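Local atomic coordinates of putative platelet activating factor (Streptococcus pneumoniae, PDB entry 2HSJ), a protein that is of unconfirmed function but, as a GDSL-like member of the SGNH hydrolase clan, probably hydrolyses ester bonds of lipid or acyl substrates. Residues Gln21-Tyr24 against Arg25-His29; Thr95-Gly99 against Lys100-Val104. All blocks are in the same frame, centred on the assembly; numbering follows the deposited sequence.

From the N terminus, helix 3-30 comes first, and contact 1 (21-24 with 25-29) lies near its C-terminal end, as an i to i+4 contact that closes no loop beyond a helical turn. The chain then runs through strands 37-41, 60-64 and 88-92 before contact 2 (95-99 with 100-104), which ends the short helix 95-99 and turns the chain toward helix 104-121. The two lie in series, neither nested nor crossing, with centres about 27 Å apart and nearest atoms about 12 Å apart. Y68 relates them indirectly: its hydroxyl bonds Q21 of contact 1, its carbonyl N96 of contact 2. Contact 1 joins the long helix to strand 60-64, contact 2 links two helices.

Contact 1: Gln21-Tyr24 against Arg25-His29; sequences QTKY and RHLNH
Q21 and R25, one turn apart on a continuous helix, meet through backbone and side chain alike: R25 N donates to Q21 O at 2.9 Å, and CG of R25 lies beside the same oxygen, 3.3 Å from Q21 O. R25 has CG beside its backbone N (chi1 -75°) and then runs extended to NE, which carries the guanidinium back along the helix until NH1 of R25 lies 3.8 Å from CB of Q21, at an oblique angle. Two waters complete this looser flank. One lies in the guanidinium plane at its edge, accepts from NH1 and donates to Q21 OE1; the other accepts from NH1 and is hydrogen-bonded to T22 OG1 at 3.0 Å, a hydroxyl that also bonds E18 O. R25 NE forms a salt bridge with D78, while Q21 NE2 bonds the hydroxyl of Y68.

The tighter part runs along Y24, L27 and N28, of which Y24 and L27 are buried. L27 N reaches K23 O at 2.9 Å with an N-H...O angle of 168°, and CG of L27 rests 3.6 Å from that carbonyl oxygen. L27 also packs on E52 of the second subunit, where K23 NZ bonds Y47 O. The amide of N28 donates to Y24 O at 2.8 Å; N28 OD1 and ND2 bond R63 and the carbonyl of A79. The Y24 hydroxyl bonds G64 O and its ring makes a cation-pi contact with R63. Successive i to i+4 bonds beside a water-bridged polar pair typify an alpha-helix, here packed against outermost strand 60-64 of the parallel sheet in an SGNH-hydrolase fold.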
loop_
_atom_site.group_PDB
_atom_site.type_symbol
_atom_site.label_atom_id
_atom_site.label_comp_id
_atom_site.label_asym_id
_atom_site.label_seq_id
_atom_site.Cartn_x
_atom_site.Cartn_y
_atom_site.Cartn_z
ATOM N N GLN D 21 6.026 -21.805 10.322
ATOM C CA GLN D 21 6.062 -22.101 8.891
ATOM C C GLN D 21 4.651 -22.236 8.277
ATOM O O GLN D 21 4.376 -21.737 7.175
ATOM C CB GLN D 21 6.885 -23.371 8.676
ATOM C CG GLN D 21 8.345 -23.155 8.939
ATOM C CD GLN D 21 9.140 -24.430 9.110
ATOM O OE1 GLN D 21 8.582 -25.488 9.423
ATOM N NE2 GLN D 21 10.468 -24.325 8.945
ATOM N N THR D 22 3.751 -22.884 9.015
ATOM C CA THR D 22 2.386 -23.049 8.553
ATOM C C THR D 22 1.682 -21.684 8.436
ATOM O O THR D 22 0.997 -21.383 7.448
ATOM C CB THR D 22 1.630 -23.985 9.503
ATOM O OG1 THR D 22 2.215 -25.302 9.400
ATOM C CG2 THR D 22 0.127 -24.027 9.151
ATOM N N LYS D 23 1.894 -20.863 9.449
ATOM C CA LYS D 23 1.348 -19.507 9.490
ATOM C C LYS D 23 1.827 -18.725 8.264
ATOM O O LYS D 23 1.019 -18.124 7.536
ATOM C CB LYS D 23 1.824 -18.828 10.771
ATOM C CG LYS D 23 1.242 -17.422 11.010
ATOM C CD LYS D 23 1.857 -16.712 12.185
ATOM C CE LYS D 23 1.042 -15.470 12.581
ATOM N NZ LYS D 23 1.738 -14.671 13.672
ATOM N N TYR D 24 3.135 -18.741 8.013
ATOM C CA TYR D 24 3.664 -18.009 6.878
ATOM C C TYR D 24 3.148 -18.544 5.545
ATOM O O TYR D 24 2.832 -17.768 4.648
ATOM C CB TYR D 24 5.169 -18.126 6.898
ATOM C CG TYR D 24 5.870 -17.277 7.949
ATOM C CD1 TYR D 24 5.187 -16.278 8.680
ATOM C CD2 TYR D 24 7.229 -17.455 8.202
ATOM C CE1 TYR D 24 5.871 -15.474 9.634
ATOM C CE2 TYR D 24 7.902 -16.679 9.139
ATOM C CZ TYR D 24 7.239 -15.685 9.839
ATOM O OH TYR D 24 7.925 -14.908 10.767
ATOM N N ARG D 25 3.038 -19.858 5.411
ATOM C CA ARG D 25 2.572 -20.401 4.140
ATOM C C ARG D 25 1.169 -19.907 3.814
ATOM O O ARG D 25 0.861 -19.595 2.654
ATOM C CB ARG D 25 2.672 -21.931 4.108
ATOM C CG ARG D 25 4.094 -22.382 3.924
ATOM C CD ARG D 25 4.178 -23.905 3.883
ATOM N NE ARG D 25 5.578 -24.274 3.640
ATOM C CZ ARG D 25 6.359 -24.934 4.487
ATOM N NH1 ARG D 25 5.877 -25.384 5.646
ATOM N NH2 ARG D 25 7.620 -25.179 4.148
ATOM N N HIS D 26 0.319 -19.803 4.831
ATOM C CA HIS D 26 -1.033 -19.327 4.578
ATOM C C HIS D 26 -1.044 -17.805 4.347
ATOM O O HIS D 26 -1.718 -17.313 3.443
ATOM C CB HIS D 26 -1.966 -19.692 5.728
ATOM C CG HIS D 26 -3.428 -19.555 5.392
ATOM N ND1 HIS D 26 -4.399 -20.189 6.132
ATOM C CD2 HIS D 26 -4.089 -18.920 4.384
ATOM C CE1 HIS D 26 -5.599 -19.895 5.653
ATOM N NE2 HIS D 26 -5.441 -19.127 4.588
ATOM N N LEU D 27 -0.262 -17.051 5.137
ATOM C CA LEU D 27 -0.209 -15.617 4.897
ATOM C C LEU D 27 0.331 -15.278 3.523
ATOM O O LEU D 27 -0.072 -14.266 2.907
ATOM C CB LEU D 27 0.663 -14.927 5.947
ATOM C CG LEU D 27 0.013 -14.701 7.294
ATOM C CD1 LEU D 27 1.105 -14.135 8.233
ATOM C CD2 LEU D 27 -1.179 -13.754 7.199
ATOM N N ASN D 28 1.272 -16.079 3.015
ATOM C CA ASN D 28 1.827 -15.826 1.687
ATOM C C ASN D 28 0.726 -15.770 0.620
ATOM O O ASN D 28 0.889 -15.092 -0.413
ATOM C CB ASN D 28 2.805 -16.931 1.315
ATOM C CG ASN D 28 4.086 -16.874 2.104
ATOM O OD1 ASN D 28 4.355 -15.912 2.819
ATOM N ND2 ASN D 28 4.907 -17.902 1.954
ATOM N N HIS D 29 -0.380 -16.468 0.871
ATOM C CA HIS D 29 -1.478 -16.519 -0.104
ATOM C C HIS D 29 -2.527 -15.443 0.097
ATOM O O HIS D 29 -3.134 -14.971 -0.875
ATOM C CB HIS D 29 -2.194 -17.860 -0.044
ATOM C CG HIS D 29 -1.398 -18.992 -0.605
ATOM N ND1 HIS D 29 -1.097 -19.096 -1.947
ATOM C CD2 HIS D 29 -0.871 -20.088 -0.011
ATOM C CE1 HIS D 29 -0.396 -20.197 -2.151
ATOM N NE2 HIS D 29 -0.245 -20.818 -0.992
HETATM O O HOH W 1 7.086 -27.017 7.693
HETATM O O HOH W 2 3.050 -26.004 6.553
#

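Contact 2: Thr95-Gly99 against Lys100-Val104; sequences TNDIG and KDVPV
V102 sets CG1 anti to its backbone N (chi1 172°) and CG2 beside that N, while D97 places CG beside its own N (chi1 -67°); together these torsions bring the valine branches against the aspartate. CB of V102 lies 3.9 Å from CB of D97, and CG1 approaches D97 OD1 at 3.8 Å, the two side chains crossing obliquely. OD1 has its polar partner elsewhere, in the hydroxyl of T70.

The backbone explains why V102 can fold back. D101 takes positive phi (59°), the left-handed conformation of the C-prime residue in a Schellman motif. Both defining bonds are present: V102 N donates to D97 O at 3.0 Å, and D101 N to I98 O at 3.1 Å. The first is fairly direct; in the second the donor stands above the plane of its carbonyl. D97 O has a second donor, K100 N at 3.2 Å, and the two amides reach it from opposite faces of its plane. K100 N also makes a weak bond to N96 O, beside which CB and CG of K100 pack, both at 3.4 Å from that oxygen. I98 O, in the last turn of the helix, also accepts from a water at 2.7 Å, and this water donates onward to D101 OD1, linking the cap to the exposed carboxylate.

In the fold, helix 95-99 follows strand 88-92, and the Schellman turn directs the chain through P103, the N-cap of helix 104-121. V102 leans on Q69 in the loop before helix 70-75, while D97, I98 and V104 rest on W156 of helix 150-164.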
loop_
_atom_site.group_PDB
_atom_site.type_symbol
_atom_site.label_atom_id
_atom_site.label_comp_id
_atom_site.label_asym_id
_atom_site.label_seq_id
_atom_site.Cartn_x
_atom_site.Cartn_y
_atom_site.Cartn_z
ATOM N N THR D 95 24.033 -17.630 12.941
ATOM C CA THR D 95 24.509 -17.679 14.337
ATOM C C THR D 95 24.144 -19.002 14.994
ATOM O O THR D 95 24.871 -19.474 15.860
ATOM C CB THR D 95 24.091 -16.456 15.192
ATOM O OG1 THR D 95 24.939 -16.372 16.360
ATOM C CG2 THR D 95 22.618 -16.516 15.614
ATOM N N ASN D 96 23.029 -19.591 14.565
ATOM C CA ASN D 96 22.592 -20.851 15.149
ATOM C C ASN D 96 23.304 -22.032 14.528
ATOM O O ASN D 96 23.508 -23.054 15.206
ATOM C CB ASN D 96 21.073 -20.981 15.122
ATOM C CG ASN D 96 20.408 -19.897 15.945
ATOM O OD1 ASN D 96 20.940 -19.468 16.969
ATOM N ND2 ASN D 96 19.280 -19.391 15.465
ATOM N N ASP D 97 23.757 -21.882 13.286
ATOM C CA ASP D 97 24.654 -22.882 12.699
ATOM C C ASP D 97 25.953 -22.918 13.512
ATOM O O ASP D 97 26.431 -23.983 13.873
ATOM C CB ASP D 97 24.967 -22.527 11.242
ATOM C CG ASP D 97 23.760 -22.628 10.335
ATOM O OD1 ASP D 97 23.729 -23.570 9.493
ATOM O OD2 ASP D 97 22.859 -21.757 10.452
ATOM N N ILE D 98 26.511 -21.747 13.821
ATOM C CA ILE D 98 27.701 -21.684 14.675
ATOM C C ILE D 98 27.420 -22.304 16.058
ATOM O O ILE D 98 28.216 -23.090 16.568
ATOM C CB ILE D 98 28.230 -20.237 14.813
ATOM C CG1 ILE D 98 28.760 -19.744 13.461
ATOM C CG2 ILE D 98 29.325 -20.186 15.943
ATOM C CD1 ILE D 98 29.174 -18.285 13.474
ATOM N N GLY D 99 26.284 -21.961 16.652
ATOM C CA GLY D 99 25.947 -22.474 17.997
ATOM C C GLY D 99 25.707 -23.982 18.057
ATOM O O GLY D 99 25.763 -24.583 19.159
ATOM N N LYS D 100 25.445 -24.598 16.895
ATOM C CA LYS D 100 25.254 -26.053 16.759
ATOM C C LYS D 100 26.448 -26.753 16.118
ATOM O O LYS D 100 26.381 -27.961 15.815
ATOM C CB LYS D 100 24.007 -26.341 15.919
ATOM C CG LYS D 100 22.699 -26.075 16.629
ATOM C CD LYS D 100 22.396 -27.138 17.651
ATOM C CE LYS D 100 21.150 -26.795 18.451
ATOM N NZ LYS D 100 20.962 -27.825 19.529
ATOM N N ASP D 101 27.534 -26.012 15.912
ATOM C CA ASP D 101 28.774 -26.564 15.338
ATOM C C ASP D 101 28.598 -27.176 13.929
ATOM O O ASP D 101 29.286 -28.134 13.554
ATOM C CB ASP D 101 29.426 -27.562 16.315
ATOM C CG ASP D 101 30.938 -27.515 16.278
ATOM O OD1 ASP D 101 31.525 -26.523 15.779
ATOM O OD2 ASP D 101 31.555 -28.494 16.747
ATOM N N VAL D 102 27.686 -26.605 13.144
ATOM C CA VAL D 102 27.512 -26.954 11.722
ATOM C C VAL D 102 28.790 -26.589 10.957
ATOM O O VAL D 102 29.317 -25.504 11.180
ATOM C CB VAL D 102 26.319 -26.174 11.125
ATOM C CG1 VAL D 102 26.252 -26.361 9.609
ATOM C CG2 VAL D 102 25.040 -26.639 11.773
ATOM N N PRO D 103 29.321 -27.502 10.105
ATOM C CA PRO D 103 30.548 -27.122 9.379
ATOM C C PRO D 103 30.323 -25.893 8.513
ATOM O O PRO D 103 29.282 -25.778 7.861
ATOM C CB PRO D 103 30.858 -28.356 8.513
ATOM C CG PRO D 103 30.190 -29.509 9.258
ATOM C CD PRO D 103 28.914 -28.888 9.797
ATOM N N VAL D 104 31.280 -24.966 8.525
ATOM C CA VAL D 104 31.118 -23.736 7.748
ATOM C C VAL D 104 30.824 -24.008 6.267
ATOM O O VAL D 104 29.987 -23.348 5.664
ATOM C CB VAL D 104 32.296 -22.737 7.960
ATOM C CG1 VAL D 104 33.648 -23.319 7.497
ATOM C CG2 VAL D 104 32.026 -21.401 7.271
HETATM O O HOH W 3 30.898 -23.523 16.550
#